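Local coordinates for peptide chain release factor RF2 (Thermus thermophilus, PDB 2IHR), which recognises the stop codons UGA and UAA on the ribosome and directs release of the finished polypeptide, ending translation, at residues 260-265 with 269-274; 109-114 with 282-287. All coordinates share one frame; numbering follows the deposited sequence.

Contact 1 (260-265 with 269-274); sequences VTCQTT and IKNKEL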
loop_
_atom_site.group_PDB
_atom_site.type_symbol
_atom_site.label_atom_id
_atom_site.label_comp_id
_atom_site.label_asym_id
_atom_site.label_seq_id
_atom_site.Cartn_x
_atom_site.Cartn_y
_atom_site.Cartn_z
ATOM N N VAL A 260 -10.345 18.153 -0.646
ATOM C CA VAL A 260 -10.544 16.975 -1.481
ATOM C C VAL A 260 -11.579 17.261 -2.568
ATOM O O VAL A 260 -12.701 17.649 -2.264
ATOM C CB VAL A 260 -11.088 15.781 -0.653
ATOM C CG1 VAL A 260 -11.297 14.564 -1.549
ATOM C CG2 VAL A 260 -10.175 15.465 0.518
ATOM N N THR A 261 -11.196 17.049 -3.828
ATOM C CA THR A 261 -12.076 17.245 -4.971
ATOM C C THR A 261 -12.442 15.861 -5.535
ATOM O O THR A 261 -11.669 14.923 -5.415
ATOM C CB THR A 261 -11.378 18.095 -5.974
ATOM O OG1 THR A 261 -10.847 19.238 -5.286
ATOM C CG2 THR A 261 -12.351 18.529 -7.056
ATOM N N CYS A 262 -13.612 15.724 -6.141
ATOM C CA CYS A 262 -14.021 14.410 -6.603
ATOM C C CYS A 262 -15.056 14.371 -7.690
ATOM O O CYS A 262 -16.231 14.585 -7.428
ATOM C CB CYS A 262 -14.561 13.606 -5.432
ATOM S SG CYS A 262 -15.270 11.973 -5.882
ATOM N N GLN A 263 -14.609 14.054 -8.899
ATOM C CA GLN A 263 -15.465 13.947 -10.070
ATOM C C GLN A 263 -15.657 12.478 -10.456
ATOM O O GLN A 263 -15.808 12.219 -11.657
ATOM C CB GLN A 263 -14.814 14.650 -11.281
ATOM C CG GLN A 263 -13.670 15.600 -10.929
ATOM C CD GLN A 263 -12.506 15.553 -11.924
ATOM O OE1 GLN A 263 -11.783 16.546 -12.101
ATOM N NE2 GLN A 263 -12.309 14.392 -12.558
ATOM N N THR A 264 -15.644 11.519 -9.528
ATOM C CA THR A 264 -15.793 10.132 -9.993
ATOM C C THR A 264 -17.025 9.823 -10.875
ATOM O O THR A 264 -16.880 9.321 -12.012
ATOM C CB THR A 264 -15.809 9.121 -8.833
ATOM O OG1 THR A 264 -14.624 9.280 -8.066
ATOM C CG2 THR A 264 -15.907 7.668 -9.353
ATOM N N THR A 265 -18.224 10.091 -10.361
ATOM C CA THR A 265 -19.420 9.785 -11.126
ATOM C C THR A 265 -20.230 10.990 -11.486
ATOM O O THR A 265 -19.781 12.139 -11.376
ATOM C CB THR A 265 -20.377 8.834 -10.386
ATOM O OG1 THR A 265 -19.774 8.397 -9.165
ATOM C CG2 THR A 265 -20.736 7.631 -11.282
ATOM N N ILE A 269 -24.120 13.566 -5.578
ATOM C CA ILE A 269 -24.316 13.180 -4.199
ATOM C C ILE A 269 -23.442 12.010 -3.779
ATOM O O ILE A 269 -23.145 11.858 -2.594
ATOM C CB ILE A 269 -25.804 12.879 -3.902
ATOM C CG1 ILE A 269 -26.292 11.635 -4.672
ATOM C CG2 ILE A 269 -26.627 14.129 -4.239
ATOM C CD1 ILE A 269 -26.871 11.928 -6.040
ATOM N N LYS A 270 -23.026 11.178 -4.732
ATOM C CA LYS A 270 -22.162 10.051 -4.395
ATOM C C LYS A 270 -20.745 10.590 -4.271
ATOM O O LYS A 270 -19.939 10.117 -3.462
ATOM C CB LYS A 270 -22.256 8.962 -5.461
ATOM C CG LYS A 270 -23.526 8.143 -5.324
ATOM C CD LYS A 270 -23.629 7.023 -6.344
ATOM C CE LYS A 270 -24.865 6.157 -6.080
ATOM N NZ LYS A 270 -25.009 5.035 -7.050
ATOM N N ASN A 271 -20.459 11.606 -5.068
ATOM C CA ASN A 271 -19.168 12.241 -5.023
ATOM C C ASN A 271 -18.896 12.939 -3.683
ATOM O O ASN A 271 -17.759 12.934 -3.209
ATOM C CB ASN A 271 -19.033 13.242 -6.172
ATOM C CG ASN A 271 -19.169 12.584 -7.518
ATOM O OD1 ASN A 271 -19.338 11.372 -7.603
ATOM N ND2 ASN A 271 -19.103 13.372 -8.581
ATOM N N LYS A 272 -19.909 13.553 -3.071
ATOM C CA LYS A 272 -19.671 14.222 -1.790
ATOM C C LYS A 272 -19.278 13.163 -0.793
ATOM O O LYS A 272 -18.419 13.364 0.073
ATOM C CB LYS A 272 -20.924 14.929 -1.258
ATOM C CG LYS A 272 -21.130 16.339 -1.759
ATOM C CD LYS A 272 -22.206 17.064 -0.942
ATOM C CE LYS A 272 -22.792 18.258 -1.703
ATOM N NZ LYS A 272 -23.633 19.034 -0.786
ATOM N N GLU A 273 -19.931 12.023 -0.931
ATOM C CA GLU A 273 -19.700 10.919 -0.031
ATOM C C GLU A 273 -18.239 10.469 -0.099
ATOM O O GLU A 273 -17.578 10.330 0.933
ATOM C CB GLU A 273 -20.653 9.766 -0.379
ATOM C CG GLU A 273 -20.370 8.495 0.393
ATOM C CD GLU A 273 -21.149 7.309 -0.129
ATOM O OE1 GLU A 273 -21.425 7.257 -1.363
ATOM O OE2 GLU A 273 -21.466 6.423 0.697
ATOM N N LEU A 274 -17.740 10.260 -1.317
ATOM C CA LEU A 274 -16.364 9.818 -1.521
ATOM C C LEU A 274 -15.393 10.880 -1.008
ATOM O O LEU A 274 -14.520 10.580 -0.190
ATOM C CB LEU A 274 -16.124 9.554 -3.013
ATOM C CG LEU A 274 -14.860 8.819 -3.466
ATOM C CD1 LEU A 274 -14.891 7.353 -3.039
ATOM C CD2 LEU A 274 -14.762 8.919 -4.960
#
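Lys270, in the first turn of helix 268-294, lays its CB near the hydroxyl of Thr265, while the rest of its extended chain runs off from the contact. Asn271 comes next and carries the polar half of the join. Its CG stands anti to the carbonyl carbon (chi1 -60°), which turns the amide toward the end of segment 260-265, where the chain leaves strand 258-262 and heads for the helix. There the amide pairs with the backbone of one residue: Thr265 N donates to Asn271 OD1 at 3.2 Å, and Asn271 ND2 returns a bond to Thr265 O at 3.1 Å. The second is nearly straight (169° at the hydrogen) and leaves in the plane of the asparagine amide, yet it reaches the Thr265 carbonyl from above its plane. The other main partner of ND2 is Ser247 O, just before strand 248-253, and Thr265 OG1 adds a weak bond to OD1. Leu274 follows, its CD2 against Cys262 SG at 3.2 Å and beside Thr264 OG1; the Leu274 and Thr264 side chains cross at about a right angle, and OG1 itself bonds to Val153 O of strand 150-158. The thiol also accepts a weak bond from Thr264 N, 3.7 Å from SG. This is a short strand-to-helix connection within the RF-1 domain. Its chemistry implies that a single buried amide, gripped at both its oxygen and its nitrogen, is fixed in rotation and ties the connecting loop to the helix and to Ser247.

Contact 2 (109-114 with 282-287); sequences FPHAEK and RLYELE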
loop_
_atom_site.group_PDB
_atom_site.type_symbol
_atom_site.label_atom_id
_atom_site.label_comp_id
_atom_site.label_asym_id
_atom_site.label_seq_id
_atom_site.Cartn_x
_atom_site.Cartn_y
_atom_site.Cartn_z
ATOM N N PHE A 109 0.934 -4.875 9.494
ATOM C CA PHE A 109 1.519 -3.766 10.235
ATOM C C PHE A 109 0.604 -3.318 11.415
ATOM O O PHE A 109 0.845 -3.784 12.568
ATOM C CB PHE A 109 2.054 -2.594 9.378
ATOM C CG PHE A 109 2.101 -2.840 7.882
ATOM C CD1 PHE A 109 1.327 -2.049 7.025
ATOM C CD2 PHE A 109 2.878 -3.845 7.329
ATOM C CE1 PHE A 109 1.303 -2.246 5.670
ATOM C CE2 PHE A 109 2.875 -4.072 5.925
ATOM C CZ PHE A 109 2.079 -3.260 5.102
ATOM N N PRO A 110 -0.484 -2.550 11.242
ATOM C CA PRO A 110 -1.573 -1.758 10.687
ATOM C C PRO A 110 -2.227 -2.084 9.419
ATOM O O PRO A 110 -1.853 -3.016 8.730
ATOM C CB PRO A 110 -1.007 -0.342 10.737
ATOM C CG PRO A 110 -0.634 -0.377 12.159
ATOM C CD PRO A 110 0.245 -1.618 12.150
ATOM N N HIS A 111 -3.228 -1.251 9.168
ATOM C CA HIS A 111 -4.147 -1.296 8.036
ATOM C C HIS A 111 -3.770 -1.913 6.687
ATOM O O HIS A 111 -4.466 -1.690 5.692
ATOM C CB HIS A 111 -4.674 0.109 7.808
ATOM C CG HIS A 111 -5.146 0.783 9.062
ATOM N ND1 HIS A 111 -4.333 1.587 9.843
ATOM C CD2 HIS A 111 -6.356 0.769 9.668
ATOM C CE1 HIS A 111 -5.029 2.036 10.871
ATOM N NE2 HIS A 111 -6.256 1.555 10.789
ATOM N N ALA A 112 -2.675 -2.665 6.669
ATOM C CA ALA A 112 -2.173 -3.354 5.507
ATOM C C ALA A 112 -3.316 -3.967 4.695
ATOM O O ALA A 112 -3.268 -4.052 3.463
ATOM C CB ALA A 112 -1.249 -4.434 5.967
ATOM N N GLU A 113 -4.337 -4.397 5.413
ATOM C CA GLU A 113 -5.528 -5.014 4.855
ATOM C C GLU A 113 -6.446 -4.040 4.080
ATOM O O GLU A 113 -7.109 -4.408 3.094
ATOM C CB GLU A 113 -6.283 -5.601 6.028
ATOM C CG GLU A 113 -6.087 -4.715 7.259
ATOM C CD GLU A 113 -7.191 -4.856 8.272
ATOM O OE1 GLU A 113 -8.267 -5.379 7.897
ATOM O OE2 GLU A 113 -6.992 -4.430 9.435
ATOM N N LYS A 114 -6.494 -2.798 4.542
ATOM C CA LYS A 114 -7.363 -1.793 3.940
ATOM C C LYS A 114 -7.086 -1.363 2.507
ATOM O O LYS A 114 -5.977 -1.499 1.992
ATOM C CB LYS A 114 -7.426 -0.541 4.839
ATOM C CG LYS A 114 -8.684 -0.453 5.730
ATOM C CD LYS A 114 -8.500 -1.119 7.103
ATOM C CE LYS A 114 -9.793 -1.109 7.933
ATOM N NZ LYS A 114 -9.545 -1.274 9.404
ATOM N N ARG A 282 -7.538 11.293 5.451
ATOM C CA ARG A 282 -6.353 12.132 5.403
ATOM C C ARG A 282 -6.122 12.817 6.750
ATOM O O ARG A 282 -4.991 13.086 7.145
ATOM C CB ARG A 282 -6.508 13.165 4.302
ATOM C CG ARG A 282 -6.464 12.571 2.907
ATOM C CD ARG A 282 -6.385 13.654 1.872
ATOM N NE ARG A 282 -5.297 14.520 2.259
ATOM C CZ ARG A 282 -5.067 15.720 1.745
ATOM N NH1 ARG A 282 -5.844 16.244 0.795
ATOM N NH2 ARG A 282 -4.025 16.390 2.201
ATOM N N LEU A 283 -7.218 13.100 7.445
ATOM C CA LEU A 283 -7.160 13.723 8.754
ATOM C C LEU A 283 -6.653 12.652 9.702
ATOM O O LEU A 283 -5.815 12.907 10.563
ATOM C CB LEU A 283 -8.559 14.177 9.156
ATOM C CG LEU A 283 -9.119 15.341 8.332
ATOM C CD1 LEU A 283 -10.629 15.488 8.522
ATOM C CD2 LEU A 283 -8.367 16.606 8.750
ATOM N N TYR A 284 -7.173 11.445 9.528
ATOM C CA TYR A 284 -6.773 10.299 10.330
ATOM C C TYR A 284 -5.260 10.073 10.223
ATOM O O TYR A 284 -4.596 9.625 11.160
ATOM C CB TYR A 284 -7.480 9.057 9.812
ATOM C CG TYR A 284 -7.127 7.826 10.589
ATOM C CD1 TYR A 284 -7.662 7.600 11.860
ATOM C CD2 TYR A 284 -6.266 6.880 10.068
ATOM C CE1 TYR A 284 -7.347 6.446 12.590
ATOM C CE2 TYR A 284 -5.940 5.720 10.795
ATOM C CZ TYR A 284 -6.492 5.516 12.045
ATOM O OH TYR A 284 -6.234 4.363 12.711
ATOM N N GLU A 285 -4.749 10.361 9.034
ATOM C CA GLU A 285 -3.351 10.223 8.712
ATOM C C GLU A 285 -2.651 11.413 9.330
ATOM O O GLU A 285 -1.595 11.249 9.930
ATOM C CB GLU A 285 -3.183 10.196 7.184
ATOM C CG GLU A 285 -1.756 10.382 6.640
ATOM C CD GLU A 285 -0.762 9.338 7.133
ATOM O OE1 GLU A 285 -1.207 8.324 7.733
ATOM O OE2 GLU A 285 0.459 9.541 6.906
ATOM N N LEU A 286 -3.232 12.607 9.195
ATOM C CA LEU A 286 -2.632 13.794 9.800
ATOM C C LEU A 286 -2.440 13.554 11.316
ATOM O O LEU A 286 -1.443 14.001 11.908
ATOM C CB LEU A 286 -3.498 15.024 9.565
ATOM C CG LEU A 286 -2.658 16.307 9.385
ATOM C CD1 LEU A 286 -3.545 17.434 8.884
ATOM C CD2 LEU A 286 -1.977 16.719 10.698
ATOM N N GLU A 287 -3.371 12.822 11.936
ATOM C CA GLU A 287 -3.259 12.502 13.360
ATOM C C GLU A 287 -2.083 11.582 13.650
ATOM O O GLU A 287 -1.157 11.967 14.352
ATOM C CB GLU A 287 -4.537 11.852 13.893
ATOM C CG GLU A 287 -5.528 12.844 14.490
ATOM C CD GLU A 287 -4.896 13.754 15.543
ATOM O OE1 GLU A 287 -4.097 14.645 15.171
ATOM O OE2 GLU A 287 -5.196 13.577 16.743
#
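Across this contact His111 and Glu285 mark the closest backbone approach, with CA atoms 11.6 Å apart, so only two ring side chains, one from each segment, close the distance between a type I beta turn, His111 to Lys114, and a turn of helix 268-294. It is a surface bridge between the loop leading into strand 115-122 of the eight-stranded mixed sheet and the helix of the RF-1 domain, which packs on the small three-stranded antiparallel sheet. One pair of rings does all the touching. Tyr284 has CG anti to its own backbone N (chi1 -180°), which carries the phenol across to the loop, while the imidazole of His111 comes from the opposite direction. The planes stand at 87° with centroids 5.6 Å apart, an oblique meeting in which the phenol oxygen lies at the imidazole edge, near its plane. Val214 touches both side chains, and Pro212 at the end of strand 201-213 also packs on His111. Nearby, Lys114 forms a salt bridge with Asp215. Replacing Tyr284 with an alanine would probably open a gap beside Val214 and leave the CE1 and NE2 edge of His111 without its partner on the helix. The approach is closest at Tyr284 OH, which lies 3.2 Å from His111 CE1 and 3.4 Å from His111 NE2.

Helix 268-294 is common to both contacts: contact 1 uses its first turns and contact 2 a stretch between three and four turns further on, with centres 21 Å apart. Along the chain the order is 109-114, then 260-265, 269-274 and 282-287, so the local contact 1 falls within the long span that contact 2 brings together. Contact 1 joins the end of an edge strand of the three-stranded sheet, and the loop after it, to the helix; it also borders strand 150-158, outermost in the eight-stranded sheet. Contact 2, burying much less surface, reaches the loop before strand 115-122. One helix thus packs on its own small sheet and meets the larger part of the chain at both places.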